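Local coordinates for lipoprotein (Clostridium difficile, PDB 4OTE) that probably serves as the membrane-anchored substrate-binding component of a methionine transport system, and holds selenomethionine between its lobes while carrying surface zinc ions, at residues Asp209-Lys212 with Ile213-Gln217; Ser113-Ser116 with Lys117-Tyr121; Lys224-Ser227 with Leu228-Lys232. All blocks are in the same frame, centred on the assembly; numbering follows the deposited sequence.

Interaction 1 (Asp209-Lys212 with Ile213-Gln217)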
ATOM      1  N   ASP A 209       5.284  23.090   7.968  1.00 46.93           N
ATOM      2  CA  ASP A 209       5.571  24.234   7.100  1.00 49.22           C
ATOM      3  C   ASP A 209       7.062  24.386   6.763  1.00 45.46           C
ATOM      4  O   ASP A 209       7.472  25.431   6.256  1.00 46.55           O
ATOM      5  CB  ASP A 209       5.051  25.528   7.751  1.00 55.19           C
ATOM      6  CG  ASP A 209       3.528  25.543   7.918  1.00 61.49           C
ATOM      7  OD1 ASP A 209       2.820  24.836   7.165  1.00 59.66           O
ATOM      8  OD2 ASP A 209       3.036  26.278   8.804  1.00 68.07           O
ATOM      9  N   SER A 210       7.866  23.353   7.024  1.00 42.77           N
ATOM     10  CA  SER A 210       9.310  23.414   6.763  1.00 41.88           C
ATOM     11  C   SER A 210       9.616  23.313   5.272  1.00 41.43           C
ATOM     12  O   SER A 210       8.848  22.720   4.510  1.00 38.20           O
ATOM     13  CB  SER A 210      10.045  22.297   7.506  1.00 42.66           C
ATOM     14  OG  SER A 210       9.822  21.037   6.897  1.00 42.80           O
ATOM     15  N   GLU A 211      10.751  23.877   4.867  1.00 41.67           N
ATOM     16  CA  GLU A 211      11.127  23.906   3.459  1.00 43.42           C
ATOM     17  C   GLU A 211      11.438  22.513   2.900  1.00 40.19           C
ATOM     18  O   GLU A 211      11.189  22.255   1.724  1.00 39.30           O
ATOM     19  CB  GLU A 211      12.310  24.850   3.213  1.00 46.88           C
ATOM     20  CG  GLU A 211      12.639  24.993   1.729  1.00 55.26           C
ATOM     21  CD  GLU A 211      13.394  26.261   1.383  1.00 62.19           C
ATOM     22  OE1 GLU A 211      14.362  26.601   2.098  1.00 66.22           O
ATOM     23  OE2 GLU A 211      13.023  26.909   0.381  1.00 67.43           O
ATOM     24  N   LYS A 212      11.976  21.626   3.731  1.00 38.01           N
ATOM     25  CA  LYS A 212      12.335  20.278   3.282  1.00 37.29           C
ATOM     26  C   LYS A 212      11.103  19.476   2.875  1.00 33.69           C
ATOM     27  O   LYS A 212      11.113  18.784   1.857  1.00 32.60           O
ATOM     28  CB  LYS A 212      13.119  19.535   4.363  1.00 39.29           C
ATOM     29  CG  LYS A 212      14.511  20.098   4.602  1.00 43.32           C
ATOM     30  CD  LYS A 212      15.264  19.294   5.650  1.00 47.66           C
ATOM     31  CE  LYS A 212      16.684  19.809   5.815  1.00 52.62           C
ATOM     32  NZ  LYS A 212      17.487  18.948   6.723  1.00 56.45           N
ATOM     33  N   ILE A 213      10.041  19.577   3.669  1.00 33.18           N
ATOM     34  CA  ILE A 213       8.788  18.884   3.372  1.00 31.98           C
ATOM     35  C   ILE A 213       8.154  19.513   2.137  1.00 33.66           C
ATOM     36  O   ILE A 213       7.622  18.821   1.267  1.00 32.24           O
ATOM     37  CB  ILE A 213       7.822  18.942   4.576  1.00 32.60           C
ATOM     38  CG1 ILE A 213       8.408  18.169   5.764  1.00 32.23           C
ATOM     39  CG2 ILE A 213       6.445  18.395   4.217  1.00 33.04           C
ATOM     40  CD1 ILE A 213       8.733  16.717   5.473  1.00 31.32           C
ATOM     41  N   LYS A 214       8.236  20.834   2.072  1.00 35.35           N
ATOM     42  CA  LYS A 214       7.759  21.598   0.931  1.00 37.90           C
ATOM     43  C   LYS A 214       8.465  21.188  -0.364  1.00 35.33           C
ATOM     44  O   LYS A 214       7.812  20.986  -1.393  1.00 35.41           O
ATOM     45  CB  LYS A 214       7.983  23.077   1.212  1.00 43.18           C
ATOM     46  CG  LYS A 214       7.341  24.029   0.234  1.00 50.20           C
ATOM     47  CD  LYS A 214       7.506  25.453   0.743  1.00 58.54           C
ATOM     48  CE  LYS A 214       8.046  26.367  -0.336  1.00 66.40           C
ATOM     49  NZ  LYS A 214       7.116  26.444  -1.493  1.00 68.65           N
ATOM     50  N   VAL A 215       9.789  21.060  -0.310  1.00 32.85           N
ATOM     51  CA  VAL A 215      10.573  20.627  -1.473  1.00 33.22           C
ATOM     52  C   VAL A 215      10.164  19.220  -1.913  1.00 31.42           C
ATOM     53  O   VAL A 215       9.995  18.964  -3.100  1.00 32.84           O
ATOM     54  CB  VAL A 215      12.096  20.678  -1.195  1.00 33.69           C
ATOM     55  CG1 VAL A 215      12.881  19.801  -2.169  1.00 33.35           C
ATOM     56  CG2 VAL A 215      12.598  22.114  -1.265  1.00 35.38           C
ATOM     57  N   LEU A 216      10.013  18.318  -0.951  1.00 30.66           N
ATOM     58  CA  LEU A 216       9.654  16.929  -1.241  1.00 29.87           C
ATOM     59  C   LEU A 216       8.285  16.818  -1.891  1.00 30.27           C
ATOM     60  O   LEU A 216       8.116  16.084  -2.864  1.00 29.35           O
ATOM     61  CB  LEU A 216       9.679  16.081   0.034  1.00 29.61           C
ATOM     62  CG  LEU A 216      11.047  15.624   0.539  1.00 30.67           C
ATOM     63  CD1 LEU A 216      10.873  14.917   1.875  1.00 31.48           C
ATOM     64  CD2 LEU A 216      11.729  14.709  -0.468  1.00 31.75           C
ATOM     65  N   GLN A 217       7.308  17.546  -1.358  1.00 31.08           N
ATOM     66  CA  GLN A 217       5.956  17.481  -1.898  1.00 31.46           C
ATOM     67  C   GLN A 217       5.838  18.194  -3.240  1.00 31.33           C
ATOM     68  O   GLN A 217       4.980  17.841  -4.046  1.00 31.61           O
ATOM     69  CB  GLN A 217       4.937  18.003  -0.887  1.00 31.46           C
ATOM     70  CG  GLN A 217       4.816  17.093   0.329  1.00 31.10           C
ATOM     71  CD  GLN A 217       3.480  17.204   1.025  1.00 31.51           C
ATOM     72  OE1 GLN A 217       2.663  16.290   0.959  1.00 30.56           O
ATOM     73  NE2 GLN A 217       3.248  18.327   1.690  1.00 34.03           N
TER
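Ser210 and Ile213 meet at the opening turn of helix 211-220, a local contact at the N-terminal end of the helix in which backbone bonds start the helix and side chains settle on its first turns. Ser210 occupies the N-cap position: its phi/psi of -74/154° is extended, whereas Glu211 to Gln217 are all helical. The Ser210 carbonyl O accepts the first bond of the series, from Lys214 N at 3.1 Å. Ser210 OG, placed between the backbone N and the carbonyl carbon (chi1 74°), lies 3.4 Å from CG1 of Ile213. Its polar partner is the carbonyl O of Asp207, so the hydroxyl is engaged by the preceding loop while touching an apolar branch.

One residue on, Val215 N reaches Glu211 O at 2.7 Å. The same oxygen lies 3.3 Å from CG2 of Val215, the methyl that stands beside the backbone N, and that methyl also touches CG of Glu211 at 4.2 Å, where the two side chains cross at a slant. The carboxylate continues outward to the hydroxyl of Tyr32. Lys212 O takes Leu216 N at 3.1 Å and has CG of Leu216 3.4 Å away, a carbonyl flanked by the leucine branch. With its chain fully extended, Lys212 carries NZ to the carbonyl O of Lys6, at the start of strand 6-12.

Ile213 and Leu216 lean on Ala56, and also on Phe203 and Leu201 respectively. The arrangement is that of an amphipathic helix with a serine at its N-cap position, laid against the sheet of a periplasmic-binding-protein lobe.

Interaction 2 (Ser113-Ser116 with Lys117-Tyr121). With ACT (acetate ion), chain S.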
ATOM      1  N   SER A 113      -7.830  -4.112   9.407  1.00 49.35           N
ATOM      2  CA  SER A 113      -8.344  -3.183   8.396  1.00 47.23           C
ATOM      3  C   SER A 113      -8.211  -3.739   6.979  1.00 44.81           C
ATOM      4  O   SER A 113      -9.160  -3.670   6.198  1.00 44.33           O
ATOM      5  CB  SER A 113      -7.638  -1.833   8.500  1.00 46.77           C
ATOM      6  OG  SER A 113      -7.839  -1.273   9.783  1.00 51.05           O
ATOM      7  N   SER A 114      -7.039  -4.287   6.657  1.00 44.16           N
ATOM      8  CA  SER A 114      -6.796  -4.915   5.351  1.00 43.21           C
ATOM      9  C   SER A 114      -7.700  -6.127   5.134  1.00 44.37           C
ATOM     10  O   SER A 114      -8.278  -6.293   4.060  1.00 44.58           O
ATOM     11  CB  SER A 114      -5.334  -5.353   5.219  1.00 44.13           C
ATOM     12  OG  SER A 114      -4.445  -4.276   5.470  1.00 48.41           O
ATOM     13  N   CYS A 115      -7.803  -6.969   6.159  1.00 45.06           N
ATOM     14  CA  CYS A 115      -8.672  -8.143   6.133  1.00 46.47           C
ATOM     15  C   CYS A 115     -10.119  -7.745   5.845  1.00 46.72           C
ATOM     16  O   CYS A 115     -10.739  -8.254   4.911  1.00 44.88           O
ATOM     17  CB  CYS A 115      -8.596  -8.874   7.472  1.00 48.53           C
ATOM     18  SG  CYS A 115      -9.665 -10.323   7.608  1.00 52.80           S
ATOM     19  N   SER A 116     -10.638  -6.826   6.654  1.00 45.22           N
ATOM     20  CA  SER A 116     -11.995  -6.309   6.492  1.00 46.06           C
ATOM     21  C   SER A 116     -12.228  -5.742   5.086  1.00 45.14           C
ATOM     22  O   SER A 116     -13.250  -6.014   4.447  1.00 43.42           O
ATOM     23  CB  SER A 116     -12.258  -5.227   7.544  1.00 46.33           C
ATOM     24  OG  SER A 116     -13.516  -4.614   7.352  1.00 47.17           O
ATOM     25  N   LYS A 117     -11.269  -4.955   4.613  1.00 44.36           N
ATOM     26  CA  LYS A 117     -11.360  -4.328   3.300  1.00 45.07           C
ATOM     27  C   LYS A 117     -11.335  -5.363   2.169  1.00 42.06           C
ATOM     28  O   LYS A 117     -12.077  -5.249   1.191  1.00 39.46           O
ATOM     29  CB  LYS A 117     -10.219  -3.330   3.140  1.00 46.89           C
ATOM     30  CG  LYS A 117     -10.298  -2.479   1.891  1.00 51.94           C
ATOM     31  CD  LYS A 117      -9.507  -1.188   2.039  1.00 55.97           C
ATOM     32  CE  LYS A 117      -8.066  -1.434   2.460  1.00 56.66           C
ATOM     33  NZ  LYS A 117      -7.346  -0.155   2.667  1.00 57.98           N
ATOM     34  N   ASN A 118     -10.484  -6.375   2.316  1.00 41.55           N
ATOM     35  CA  ASN A 118     -10.418  -7.476   1.357  1.00 42.00           C
ATOM     36  C   ASN A 118     -11.713  -8.282   1.279  1.00 43.06           C
ATOM     37  O   ASN A 118     -12.134  -8.678   0.187  1.00 42.53           O
ATOM     38  CB  ASN A 118      -9.243  -8.407   1.685  1.00 42.37           C
ATOM     39  CG  ASN A 118      -7.900  -7.817   1.291  1.00 44.23           C
ATOM     40  OD1 ASN A 118      -7.822  -6.851   0.529  1.00 46.07           O
ATOM     41  ND2 ASN A 118      -6.832  -8.411   1.798  1.00 47.11           N
ATOM     42  N   LEU A 119     -12.340  -8.526   2.430  1.00 42.40           N
ATOM     43  CA  LEU A 119     -13.604  -9.259   2.467  1.00 43.62           C
ATOM     44  C   LEU A 119     -14.713  -8.475   1.777  1.00 42.93           C
ATOM     45  O   LEU A 119     -15.552  -9.062   1.094  1.00 42.56           O
ATOM     46  CB  LEU A 119     -14.008  -9.590   3.905  1.00 46.13           C
ATOM     47  CG  LEU A 119     -13.120 -10.604   4.634  1.00 47.25           C
ATOM     48  CD1 LEU A 119     -13.493 -10.659   6.108  1.00 48.50           C
ATOM     49  CD2 LEU A 119     -13.211 -11.986   4.003  1.00 48.72           C
ATOM     50  N   ARG A 120     -14.708  -7.152   1.945  1.00 41.99           N
ATOM     51  CA  ARG A 120     -15.690  -6.296   1.279  1.00 43.21           C
ATOM     52  C   ARG A 120     -15.473  -6.223  -0.232  1.00 42.41           C
ATOM     53  O   ARG A 120     -16.440  -6.078  -0.984  1.00 43.18           O
ATOM     54  CB  ARG A 120     -15.709  -4.892   1.888  1.00 44.58           C
ATOM     55  CG  ARG A 120     -16.227  -4.867   3.322  1.00 48.56           C
ATOM     56  CD  ARG A 120     -17.361  -3.871   3.513  1.00 51.06           C
ATOM     57  NE  ARG A 120     -17.982  -3.985   4.838  1.00 54.79           N
ATOM     58  CZ  ARG A 120     -19.151  -4.576   5.103  1.00 57.39           C
ATOM     59  NH1 ARG A 120     -19.882  -5.140   4.144  1.00 58.06           N
ATOM     60  NH2 ARG A 120     -19.598  -4.603   6.354  1.00 59.77           N
ATOM     61  N   TYR A 121     -14.221  -6.321  -0.681  1.00 40.98           N
ATOM     62  CA  TYR A 121     -13.952  -6.423  -2.117  1.00 40.89           C
ATOM     63  C   TYR A 121     -14.596  -7.698  -2.659  1.00 42.94           C
ATOM     64  O   TYR A 121     -15.292  -7.665  -3.673  1.00 44.05           O
ATOM     65  CB  TYR A 121     -12.448  -6.428  -2.430  1.00 39.45           C
ATOM     66  CG  TYR A 121     -11.698  -5.137  -2.139  1.00 37.53           C
ATOM     67  CD1 TYR A 121     -12.268  -3.887  -2.389  1.00 37.34           C
ATOM     68  CD2 TYR A 121     -10.393  -5.172  -1.652  1.00 36.44           C
ATOM     69  CE1 TYR A 121     -11.573  -2.716  -2.130  1.00 36.03           C
ATOM     70  CE2 TYR A 121      -9.690  -4.008  -1.392  1.00 36.36           C
ATOM     71  CZ  TYR A 121     -10.282  -2.780  -1.633  1.00 37.35           C
ATOM     72  OH  TYR A 121      -9.574  -1.619  -1.375  1.00 36.41           O
TER
HETATM   73  C   ACT S 317      -4.506  -0.872   0.595  1.00 41.22           C
HETATM   74  O   ACT S 317      -4.080  -1.787  -0.146  1.00 45.71           O
HETATM   75  OXT ACT S 317      -4.044  -0.647   1.734  1.00 42.32           O
HETATM   76  CH3 ACT S 317      -5.612  -0.012   0.087  1.00 38.20           C
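Asn118 N donates to Ser114 O at 2.8 Å, the shortest of four successive i to i+4 bonds in helix 112-124, with an N-H...O angle of 158°. The Asn118 side chain folds back over the same carbonyl: CG, anti to its own carbonyl carbon (chi1 -75°), comes within 3.2 Å of Ser114 O. Its amide nitrogen ND2 is near that oxygen too, but the angle is too poor for a bond, so the backbone N-H is what holds the carbonyl.

On the face turned to the five-stranded sheet, Cys115 SG and Leu119 CD1 meet at 4.1 Å, one turn apart. Ile108 and Phe151 receive the two side chains on strands 105-109 and 150-154. Ser116 OG, on a buried residue, is satisfied by Val137 N.

Lys117 leaves on another side. Its CB lies 3.3 Å from Ser113 O, and a bend at chi3 (54°) takes the ammonium toward the ligand cleft, where it forms a cation-pi pair with Tyr197. An acetate, probably from the crystallisation liquor and also bound by His61, lies beside it; the bond from Lys117 NZ to its OXT is weak at 3.5 Å, and its methyl CH3 is nearer to NZ at 3.1 Å, which leaves the orientation of the acetate doubtful. The chemistry thus splits by face: sulfur and leucine are committed to the sheet, while a cation, probably stabilised by the aromatic ring, stands near the selenomethionine pocket.

Interaction 3 (Lys224-Ser227 with Leu228-Lys232)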
ATOM      1  N   LYS A 224       7.375  15.243 -13.714  1.00 29.07           N
ATOM      2  CA  LYS A 224       8.375  14.176 -13.731  1.00 30.06           C
ATOM      3  C   LYS A 224       7.931  12.985 -12.871  1.00 27.97           C
ATOM      4  O   LYS A 224       8.062  11.828 -13.278  1.00 26.32           O
ATOM      5  CB  LYS A 224       9.735  14.710 -13.259  1.00 31.93           C
ATOM      6  CG  LYS A 224      10.861  13.682 -13.216  1.00 33.49           C
ATOM      7  CD  LYS A 224      11.103  13.053 -14.579  1.00 37.68           C
ATOM      8  CE  LYS A 224      12.311  12.132 -14.563  1.00 40.73           C
ATOM      9  NZ  LYS A 224      12.449  11.415 -15.862  1.00 43.30           N
ATOM     10  N   ALA A 225       7.398  13.277 -11.688  1.00 28.16           N
ATOM     11  CA  ALA A 225       6.900  12.238 -10.783  1.00 27.50           C
ATOM     12  C   ALA A 225       5.743  11.458 -11.403  1.00 28.41           C
ATOM     13  O   ALA A 225       5.669  10.230 -11.260  1.00 26.72           O
ATOM     14  CB  ALA A 225       6.469  12.853  -9.459  1.00 27.62           C
ATOM     15  N   ARG A 226       4.846  12.168 -12.090  1.00 29.11           N
ATOM     16  CA  ARG A 226       3.689  11.534 -12.724  1.00 30.45           C
ATOM     17  C   ARG A 226       4.135  10.583 -13.832  1.00 29.91           C
ATOM     18  O   ARG A 226       3.687   9.441 -13.884  1.00 27.65           O
ATOM     19  CB  ARG A 226       2.711  12.574 -13.292  1.00 32.41           C
ATOM     20  CG  ARG A 226       1.375  11.968 -13.707  1.00 34.65           C
ATOM     21  CD  ARG A 226       0.460  12.956 -14.405  1.00 35.62           C
ATOM     22  NE  ARG A 226       0.114  14.092 -13.552  1.00 39.19           N
ATOM     23  CZ  ARG A 226       0.558  15.344 -13.702  1.00 43.19           C
ATOM     24  NH1 ARG A 226       1.395  15.675 -14.687  1.00 45.69           N
ATOM     25  NH2 ARG A 226       0.159  16.286 -12.852  1.00 42.72           N
ATOM     26  N   SER A 227       5.018  11.056 -14.707  1.00 31.03           N
ATOM     27  CA  SER A 227       5.496  10.236 -15.820  1.00 33.45           C
ATOM     28  C   SER A 227       6.323   9.042 -15.333  1.00 32.68           C
ATOM     29  O   SER A 227       6.224   7.957 -15.900  1.00 34.44           O
ATOM     30  CB  SER A 227       6.286  11.076 -16.833  1.00 35.03           C
ATOM     31  OG  SER A 227       7.436  11.646 -16.243  1.00 38.33           O
ATOM     32  N   LEU A 228       7.111   9.228 -14.274  1.00 31.77           N
ATOM     33  CA  LEU A 228       7.869   8.114 -13.681  1.00 30.59           C
ATOM     34  C   LEU A 228       6.951   7.006 -13.180  1.00 31.15           C
ATOM     35  O   LEU A 228       7.207   5.824 -13.420  1.00 29.72           O
ATOM     36  CB  LEU A 228       8.748   8.590 -12.519  1.00 29.34           C
ATOM     37  CG  LEU A 228      10.026   9.350 -12.872  1.00 29.28           C
ATOM     38  CD1 LEU A 228      10.587  10.013 -11.624  1.00 28.28           C
ATOM     39  CD2 LEU A 228      11.057   8.439 -13.523  1.00 29.90           C
ATOM     40  N   ILE A 229       5.891   7.387 -12.470  1.00 32.12           N
ATOM     41  CA  ILE A 229       4.919   6.414 -11.963  1.00 32.47           C
ATOM     42  C   ILE A 229       4.263   5.665 -13.117  1.00 34.29           C
ATOM     43  O   ILE A 229       4.174   4.438 -13.098  1.00 32.22           O
ATOM     44  CB  ILE A 229       3.825   7.085 -11.107  1.00 30.95           C
ATOM     45  CG1 ILE A 229       4.415   7.554  -9.774  1.00 29.53           C
ATOM     46  CG2 ILE A 229       2.659   6.129 -10.863  1.00 31.00           C
ATOM     47  CD1 ILE A 229       3.601   8.639  -9.103  1.00 30.72           C
ATOM     48  N   GLU A 230       3.801   6.412 -14.112  1.00 37.84           N
ATOM     49  CA  GLU A 230       3.109   5.815 -15.248  1.00 43.42           C
ATOM     50  C   GLU A 230       4.015   4.910 -16.076  1.00 42.52           C
ATOM     51  O   GLU A 230       3.590   3.836 -16.490  1.00 42.98           O
ATOM     52  CB  GLU A 230       2.477   6.894 -16.124  1.00 48.29           C
ATOM     53  CG  GLU A 230       1.283   7.562 -15.461  1.00 55.62           C
ATOM     54  CD  GLU A 230       0.550   8.500 -16.393  1.00 64.08           C
ATOM     55  OE1 GLU A 230       1.034   9.628 -16.616  1.00 66.14           O
ATOM     56  OE2 GLU A 230      -0.522   8.106 -16.894  1.00 79.62           O
ATOM     57  N   GLU A 231       5.261   5.325 -16.294  1.00 42.25           N
ATOM     58  CA  GLU A 231       6.184   4.531 -17.107  1.00 45.03           C
ATOM     59  C   GLU A 231       6.627   3.241 -16.397  1.00 42.07           C
ATOM     60  O   GLU A 231       6.769   2.207 -17.041  1.00 40.12           O
ATOM     61  CB  GLU A 231       7.389   5.368 -17.582  1.00 49.69           C
ATOM     62  CG  GLU A 231       8.643   5.313 -16.716  1.00 57.03           C
ATOM     63  CD  GLU A 231       9.715   6.310 -17.152  1.00 64.65           C
ATOM     64  OE1 GLU A 231       9.408   7.219 -17.954  1.00 70.09           O
ATOM     65  OE2 GLU A 231      10.871   6.189 -16.692  1.00 65.39           O
ATOM     66  N   LYS A 232       6.824   3.294 -15.081  1.00 39.56           N
ATOM     67  CA  LYS A 232       7.300   2.124 -14.332  1.00 40.24           C
ATOM     68  C   LYS A 232       6.195   1.145 -13.930  1.00 40.40           C
ATOM     69  O   LYS A 232       6.411  -0.064 -13.933  1.00 45.32           O
ATOM     70  CB  LYS A 232       8.066   2.557 -13.084  1.00 42.49           C
ATOM     71  CG  LYS A 232       9.386   3.247 -13.382  1.00 48.58           C
ATOM     72  CD  LYS A 232      10.059   3.699 -12.095  1.00 51.98           C
ATOM     73  CE  LYS A 232      11.423   4.311 -12.357  1.00 50.96           C
ATOM     74  NZ  LYS A 232      12.468   3.273 -12.571  1.00 54.49           N
TER
HETATM   75  O   HOH W   1      10.116   9.831 -16.805  1.00 39.56           O
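Lys224 opens the contact by lying across Leu228, with CE 4.0 Å from CG of the leucine. A bend at chi2 (59°) turns its aliphatic chain along the helix instead of outward, and the ammonium ends over a leucine methyl. Lys224 O receives Leu228 N at 2.9 Å, and the Leu228 CG sits 3.2 Å from this oxygen, so the branch lies against the carbonyl that its own N-H bonds. Leu228 then continues onto Leu19 and Glu22 of helix 13-22.

Ala225 follows, its carbonyl accepting Ile229 N at 3.1 Å while CG1 and CD1 of Ile229 lie beside the same oxygen. Its methyl goes to Phe241 and Ile229 goes to Pro239, so this face joins helix 223-233 to the C-terminal end of the chain. In the NlpA family fold, of the periplasmic-binding-protein clan, the helix thereby packs against both helix 13-22 and the final strand 238-239.

Arg226 and Glu230 run side by side in the same direction, yet form no salt bridge: NE and OE1 stand 5.5 Å apart, and the guanidinium and carboxylate planes are 89° apart. What touches is the aliphatic part, CG of Arg226 at 3.7 Å from OE1 of Glu230. The guanidinium is instead paired with Asp223 and with the terminal carboxylate of Phe241.

Ser227 closes the segment, its carbonyl O bonded to Glu231 N at 2.8 Å. A water joins its OG to two opposite charges that do not touch, accepting from Lys224 NZ at 3.0 Å and donating to Glu231 OE1.

All three are one-turn helical contacts, but each belongs to a different helix. Interactions 1 and 3 lie on consecutive helices, 211-220 and 223-233, with centres 21 Å apart and nearest atoms about 8 Å apart; interaction 2 stands on the far side of the chain's centre, its own centre 34 and 29 Å from theirs. Each is partly buried, yet interaction 2 has no exposed residue among those touching, whereas interaction 3 has three. Interaction 1 includes the N-cap residue itself, while the other two begin one residue into their helices. Their polar faces differ: interaction 3 has a water bridging a lysine and a glutamate at the surface, interaction 2 a lysine toward the ligand cleft.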